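Probable mannosyltransferase KTR4 (Saccharomyces cerevisiae, PDB 5A07) is a probable mannosyltransferase whose lumenal part has a GT-A type fold and binds guanosine-5'-diphosphate together with a manganese ion. Local coordinates at residues Leu222-Glu232 and Thr319-Arg330. Numbering follows the deposited sequence. Where two conformers were deposited one is given.
Sequences LSKYKYVWRLE and TNFEIVDLDFLR. With MN (manganese (II) ion), chain G; GDP (guanosine-5'-diphosphate), chain F.
V228 and V324 form a hydrogen-bonded antiparallel pair in the central sheet of a GT-A glycosyltransferase fold, joining strand 227-230 to strand 322-325. V324 N reaches V228 O at 2.9 Å and V228 N returns to V324 O; a further backbone bond runs from R230 N to E322 O.

Apolar side chains, suited to a buried sheet, pair on each face beside charged ones. On one, the methyl CD1 of I323 sits over the five-membered ring of W229, 3.6 Å from its centroid, a CH-pi contact; V245 and F246 of helix 245-251 also pack against W229. On the other, V228 CG1 meets L326 CD1 as the two side chains cross at about a right angle.

Salt-bridge networks hold both ends. In one, K226, with CG anti to the backbone N (chi1 179°), runs out extended and bends at chi4, carrying NZ to D327 OD2 (2.6 Å, from above the carboxylate plane) and to D325 OD1 on its syn side. D325 is also an N-cap: the same OD1 accepts from D327 N on the opposite face, while OD2 shares a water with Y227 OH, whose side chain also has N250 as a polar partner. R330 suits the L222-Y225 turn because its two terminal nitrogens can serve two carbonyls, NH2 to L222 O and NH1 to Y225 O.

In the other network, the extended R230 lays its guanidinium over T319 O and gives NH1 to D354 and to E322 OE2 (3.0 Å); Y256 and R358 also bind the E322 carboxylate. Its NH2 holds E232 OE2 at 3.0 Å, probably positioning the carboxylate; alongside H381, GDP O3B and O2A and two waters, E232 OE1 binds manganese at 2.2 Å.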
loop_
_atom_site.group_PDB
_atom_site.type_symbol
_atom_site.label_atom_id
_atom_site.label_comp_id
_atom_site.label_asym_id
_atom_site.label_seq_id
_atom_site.Cartn_x
_atom_site.Cartn_y
_atom_site.Cartn_z
ATOM N N LEU B 222 -6.775 17.859 2.851
ATOM C CA LEU B 222 -5.502 17.292 2.399
ATOM C C LEU B 222 -4.840 18.160 1.319
ATOM O O LEU B 222 -3.748 17.859 0.860
ATOM C CB LEU B 222 -5.750 15.858 1.895
ATOM C CG LEU B 222 -6.033 14.834 3.029
ATOM C CD1 LEU B 222 -6.003 13.465 2.408
ATOM C CD2 LEU B 222 -5.038 14.838 4.139
ATOM N N SER B 223 -5.525 19.227 0.923
ATOM C CA SER B 223 -5.005 20.053 -0.220
ATOM C C SER B 223 -3.685 20.656 0.220
ATOM O O SER B 223 -2.841 20.900 -0.565
ATOM C CB SER B 223 -6.019 21.158 -0.634
ATOM O OG SER B 223 -5.997 22.209 0.362
ATOM N N LYS B 224 -3.486 20.924 1.511
ATOM C CA LYS B 224 -2.249 21.539 1.954
ATOM C C LYS B 224 -1.072 20.567 2.193
ATOM O O LYS B 224 -0.013 20.979 2.678
ATOM C CB LYS B 224 -2.530 22.326 3.253
ATOM C CG LYS B 224 -3.101 21.526 4.444
ATOM C CD LYS B 224 -3.393 22.416 5.669
ATOM C CE LYS B 224 -4.099 21.659 6.771
ATOM N NZ LYS B 224 -5.480 21.186 6.456
ATOM N N TYR B 225 -1.256 19.277 1.993
ATOM C CA TYR B 225 -0.157 18.317 2.299
ATOM C C TYR B 225 0.404 17.703 1.007
ATOM O O TYR B 225 -0.354 17.419 0.090
ATOM C CB TYR B 225 -0.657 17.214 3.206
ATOM C CG TYR B 225 -1.122 17.653 4.565
ATOM C CD1 TYR B 225 -0.269 18.213 5.447
ATOM C CD2 TYR B 225 -2.438 17.585 4.901
ATOM C CE1 TYR B 225 -0.680 18.604 6.707
ATOM C CE2 TYR B 225 -2.889 17.978 6.132
ATOM C CZ TYR B 225 -2.004 18.476 7.039
ATOM O OH TYR B 225 -2.489 18.876 8.263
ATOM N N LYS B 226 1.704 17.390 1.057
ATOM C CA LYS B 226 2.381 16.623 0.039
ATOM C C LYS B 226 2.444 15.104 0.383
ATOM O O LYS B 226 2.428 14.251 -0.526
ATOM C CB LYS B 226 3.822 17.176 -0.133
ATOM C CG LYS B 226 4.652 16.430 -1.179
ATOM C CD LYS B 226 5.952 17.136 -1.434
ATOM C CE LYS B 226 6.915 16.350 -2.310
ATOM N NZ LYS B 226 6.358 15.933 -3.603
ATOM N N TYR B 227 2.487 14.785 1.690
ATOM C CA TYR B 227 2.692 13.381 2.128
ATOM C C TYR B 227 1.604 12.966 3.070
ATOM O O TYR B 227 1.178 13.801 3.904
ATOM C CB TYR B 227 3.979 13.256 2.869
ATOM C CG TYR B 227 5.206 13.445 2.036
ATOM C CD1 TYR B 227 5.636 12.449 1.150
ATOM C CD2 TYR B 227 5.902 14.633 2.062
ATOM C CE1 TYR B 227 6.740 12.614 0.372
ATOM C CE2 TYR B 227 7.030 14.791 1.275
ATOM C CZ TYR B 227 7.465 13.779 0.442
ATOM O OH TYR B 227 8.600 13.953 -0.387
ATOM N N VAL B 228 1.243 11.677 3.013
ATOM C CA VAL B 228 0.356 11.105 4.012
ATOM C C VAL B 228 1.035 9.844 4.503
ATOM O O VAL B 228 1.718 9.138 3.731
ATOM C CB VAL B 228 -1.086 10.778 3.548
ATOM C CG1 VAL B 228 -1.872 12.030 3.044
ATOM C CG2 VAL B 228 -1.082 9.741 2.522
ATOM N N TRP B 229 0.862 9.577 5.792
ATOM C CA TRP B 229 1.092 8.292 6.371
ATOM C C TRP B 229 -0.313 7.768 6.669
ATOM O O TRP B 229 -0.956 8.229 7.626
ATOM C CB TRP B 229 1.942 8.494 7.633
ATOM C CG TRP B 229 2.350 7.250 8.364
ATOM C CD1 TRP B 229 1.606 6.116 8.543
ATOM C CD2 TRP B 229 3.577 7.056 9.072
ATOM N NE1 TRP B 229 2.336 5.173 9.297
ATOM C CE2 TRP B 229 3.546 5.734 9.627
ATOM C CE3 TRP B 229 4.694 7.859 9.297
ATOM C CZ2 TRP B 229 4.602 5.229 10.382
ATOM C CZ3 TRP B 229 5.765 7.340 9.971
ATOM C CH2 TRP B 229 5.713 6.016 10.510
ATOM N N ARG B 230 -0.759 6.756 5.952
ATOM C CA ARG B 230 -2.004 6.069 6.230
ATOM C C ARG B 230 -1.928 5.155 7.449
ATOM O O ARG B 230 -1.091 4.254 7.492
ATOM C CB ARG B 230 -2.451 5.270 5.028
ATOM C CG ARG B 230 -3.744 4.478 5.216
ATOM C CD ARG B 230 -4.113 3.993 3.850
ATOM N NE ARG B 230 -5.111 2.971 3.881
ATOM C CZ ARG B 230 -5.579 2.399 2.796
ATOM N NH1 ARG B 230 -5.182 2.780 1.592
ATOM N NH2 ARG B 230 -6.475 1.457 2.903
ATOM N N LEU B 231 -2.874 5.356 8.379
ATOM C CA LEU B 231 -3.015 4.596 9.604
ATOM C C LEU B 231 -4.412 3.980 9.670
ATOM O O LEU B 231 -5.415 4.650 9.386
ATOM C CB LEU B 231 -2.848 5.533 10.785
ATOM C CG LEU B 231 -2.804 4.845 12.124
ATOM C CD1 LEU B 231 -1.553 3.986 12.290
ATOM C CD2 LEU B 231 -2.826 5.932 13.183
ATOM N N GLU B 232 -4.491 2.687 9.978
ATOM C CA GLU B 232 -5.775 2.004 10.119
ATOM C C GLU B 232 -5.962 1.543 11.569
ATOM O O GLU B 232 -5.001 1.478 12.340
ATOM C CB GLU B 232 -5.859 0.762 9.237
ATOM C CG GLU B 232 -5.915 1.103 7.768
ATOM C CD GLU B 232 -6.596 0.073 6.886
ATOM O OE1 GLU B 232 -6.892 -1.068 7.328
ATOM O OE2 GLU B 232 -6.625 0.353 5.671
ATOM N N THR B 319 -1.723 -1.850 1.397
ATOM C CA THR B 319 -1.906 -0.417 1.651
ATOM C C THR B 319 -2.489 -0.022 3.021
ATOM O O THR B 319 -2.601 1.155 3.299
ATOM C CB THR B 319 -2.825 0.220 0.571
ATOM O OG1 THR B 319 -4.045 -0.512 0.534
ATOM C CG2 THR B 319 -2.095 0.173 -0.814
ATOM N N ASN B 320 -2.863 -0.961 3.899
ATOM C CA ASN B 320 -3.274 -0.512 5.222
ATOM C C ASN B 320 -2.227 0.353 5.895
ATOM O O ASN B 320 -2.536 1.163 6.749
ATOM C CB ASN B 320 -3.790 -1.649 6.095
ATOM C CG ASN B 320 -2.826 -2.822 6.229
ATOM O OD1 ASN B 320 -1.754 -2.687 6.776
ATOM N ND2 ASN B 320 -3.259 -3.969 5.802
ATOM N N PHE B 321 -0.965 0.103 5.582
ATOM C CA PHE B 321 0.147 1.038 5.849
ATOM C C PHE B 321 0.633 1.559 4.514
ATOM O O PHE B 321 0.837 0.779 3.601
ATOM C CB PHE B 321 1.319 0.285 6.496
ATOM C CG PHE B 321 2.630 1.088 6.539
ATOM C CD1 PHE B 321 3.449 1.170 5.422
ATOM C CD2 PHE B 321 2.981 1.783 7.631
ATOM C CE1 PHE B 321 4.643 1.894 5.448
ATOM C CE2 PHE B 321 4.128 2.519 7.671
ATOM C CZ PHE B 321 4.967 2.591 6.587
ATOM N N GLU B 322 0.751 2.863 4.346
ATOM C CA GLU B 322 1.469 3.371 3.169
ATOM C C GLU B 322 1.961 4.795 3.502
ATOM O O GLU B 322 1.294 5.528 4.264
ATOM C CB GLU B 322 0.645 3.279 1.897
ATOM C CG GLU B 322 -0.687 3.998 1.957
ATOM C CD GLU B 322 -1.544 3.883 0.710
ATOM O OE1 GLU B 322 -1.110 3.464 -0.411
ATOM O OE2 GLU B 322 -2.709 4.275 0.840
ATOM N N ILE B 323 3.166 5.152 3.029
ATOM C CA ILE B 323 3.666 6.542 3.085
ATOM C C ILE B 323 3.588 6.960 1.603
ATOM O O ILE B 323 4.182 6.300 0.749
ATOM C CB ILE B 323 5.104 6.608 3.504
ATOM C CG1 ILE B 323 5.421 5.848 4.792
ATOM C CG2 ILE B 323 5.510 8.039 3.689
ATOM C CD1 ILE B 323 4.647 6.270 5.935
ATOM N N VAL B 324 2.896 8.024 1.296
ATOM C CA VAL B 324 2.675 8.341 -0.114
ATOM C C VAL B 324 2.873 9.833 -0.395
ATOM O O VAL B 324 2.458 10.721 0.370
ATOM C CB VAL B 324 1.358 7.752 -0.676
ATOM C CG1 VAL B 324 0.192 8.141 0.144
ATOM C CG2 VAL B 324 1.186 8.156 -2.141
ATOM N N ASP B 325 3.582 10.075 -1.488
ATOM C CA ASP B 325 3.809 11.386 -2.046
ATOM C C ASP B 325 2.586 11.685 -2.906
ATOM O O ASP B 325 2.391 11.128 -3.982
ATOM C CB ASP B 325 5.119 11.399 -2.850
ATOM C CG ASP B 325 5.498 12.788 -3.438
ATOM O OD1 ASP B 325 4.589 13.662 -3.525
ATOM O OD2 ASP B 325 6.711 12.992 -3.760
ATOM N N LEU B 326 1.722 12.565 -2.397
ATOM C CA LEU B 326 0.485 12.848 -3.099
ATOM C C LEU B 326 0.672 13.509 -4.479
ATOM O O LEU B 326 -0.256 13.429 -5.289
ATOM C CB LEU B 326 -0.458 13.729 -2.273
ATOM C CG LEU B 326 -0.896 13.187 -0.903
ATOM C CD1 LEU B 326 -1.903 14.107 -0.242
ATOM C CD2 LEU B 326 -1.488 11.821 -1.053
ATOM N N ASP B 327 1.824 14.086 -4.733
ATOM C CA ASP B 327 2.147 14.592 -6.097
ATOM C C ASP B 327 2.049 13.461 -7.131
ATOM O O ASP B 327 1.676 13.713 -8.253
ATOM C CB ASP B 327 3.562 15.100 -6.176
ATOM C CG ASP B 327 3.788 16.422 -5.458
ATOM O OD1 ASP B 327 2.892 16.985 -4.873
ATOM O OD2 ASP B 327 4.917 16.961 -5.561
ATOM N N PHE B 328 2.389 12.205 -6.767
ATOM C CA PHE B 328 2.194 11.147 -7.708
ATOM C C PHE B 328 0.707 10.883 -8.015
ATOM O O PHE B 328 0.303 10.735 -9.158
ATOM C CB PHE B 328 2.952 9.849 -7.277
ATOM C CG PHE B 328 2.696 8.721 -8.175
ATOM C CD1 PHE B 328 3.207 8.705 -9.483
ATOM C CD2 PHE B 328 1.886 7.669 -7.779
ATOM C CE1 PHE B 328 2.928 7.655 -10.349
ATOM C CE2 PHE B 328 1.622 6.618 -8.641
ATOM C CZ PHE B 328 2.164 6.602 -9.943
ATOM N N LEU B 329 -0.119 10.831 -6.971
ATOM C CA LEU B 329 -1.528 10.529 -7.151
ATOM C C LEU B 329 -2.227 11.676 -7.925
ATOM O O LEU B 329 -3.242 11.461 -8.556
ATOM C CB LEU B 329 -2.213 10.375 -5.803
ATOM C CG LEU B 329 -1.651 9.271 -4.870
ATOM C CD1 LEU B 329 -2.547 9.018 -3.699
ATOM C CD2 LEU B 329 -1.399 8.005 -5.610
ATOM N N ARG B 330 -1.735 12.880 -7.718
ATOM C CA ARG B 330 -2.290 14.059 -8.375
ATOM C C ARG B 330 -1.811 14.236 -9.841
ATOM O O ARG B 330 -2.291 15.138 -10.518
ATOM C CB ARG B 330 -1.958 15.273 -7.553
ATOM C CG ARG B 330 -2.738 15.306 -6.239
ATOM C CD ARG B 330 -2.168 16.364 -5.289
ATOM N NE ARG B 330 -3.038 16.373 -4.098
ATOM C CZ ARG B 330 -2.695 16.853 -2.916
ATOM N NH1 ARG B 330 -1.505 17.270 -2.702
ATOM N NH2 ARG B 330 -3.543 16.806 -1.919
HETATM MN MN MN G . -7.932 -2.777 8.180
HETATM P PB GDP F . -9.486 -4.210 5.513
HETATM O O1B GDP F . -10.081 -5.407 6.153
HETATM O O2B GDP F . -9.396 -4.159 4.099
HETATM O O3B GDP F . -8.293 -3.724 6.246
HETATM O O3A GDP F . -10.706 -3.155 5.698
HETATM P PA GDP F . -11.049 -2.116 6.846
HETATM O O1A GDP F . -12.408 -2.262 7.379
HETATM O O2A GDP F . -10.017 -1.921 7.878
HETATM O "O5'" GDP F . -11.115 -0.792 5.990
HETATM C "C5'" GDP F . -10.037 0.021 5.508
HETATM C "C4'" GDP F . -9.990 1.398 6.149
HETATM O "O4'" GDP F . -11.181 2.093 5.761
HETATM C "C3'" GDP F . -9.942 1.395 7.668
HETATM O "O3'" GDP F . -9.230 2.576 8.110
HETATM C "C2'" GDP F . -11.431 1.450 8.047
HETATM O "O2'" GDP F . -11.639 2.080 9.305
HETATM C "C1'" GDP F . -11.948 2.323 6.959
HETATM N N9 GDP F . -13.352 2.044 6.573
HETATM C C8 GDP F . -13.884 0.916 6.036
HETATM N N7 GDP F . -15.237 1.126 5.771
HETATM C C5 GDP F . -15.517 2.415 6.137
HETATM C C6 GDP F . -16.731 3.253 6.106
HETATM O O6 GDP F . -17.759 2.671 5.633
HETATM N N1 GDP F . -16.639 4.503 6.580
HETATM C C2 GDP F . -15.466 5.015 7.113
HETATM N N2 GDP F . -15.449 6.261 7.574
HETATM N N3 GDP F . -14.316 4.275 7.169
HETATM C C4 GDP F . -14.291 3.033 6.651
HETATM O O HOH W 1 8.745 12.403 -2.499
HETATM O O HOH W 2 -1.929 1.263 9.323
HETATM O O HOH W 3 -9.027 -4.619 9.194
HETATM O O HOH W 4 -7.980 -1.922 10.413
#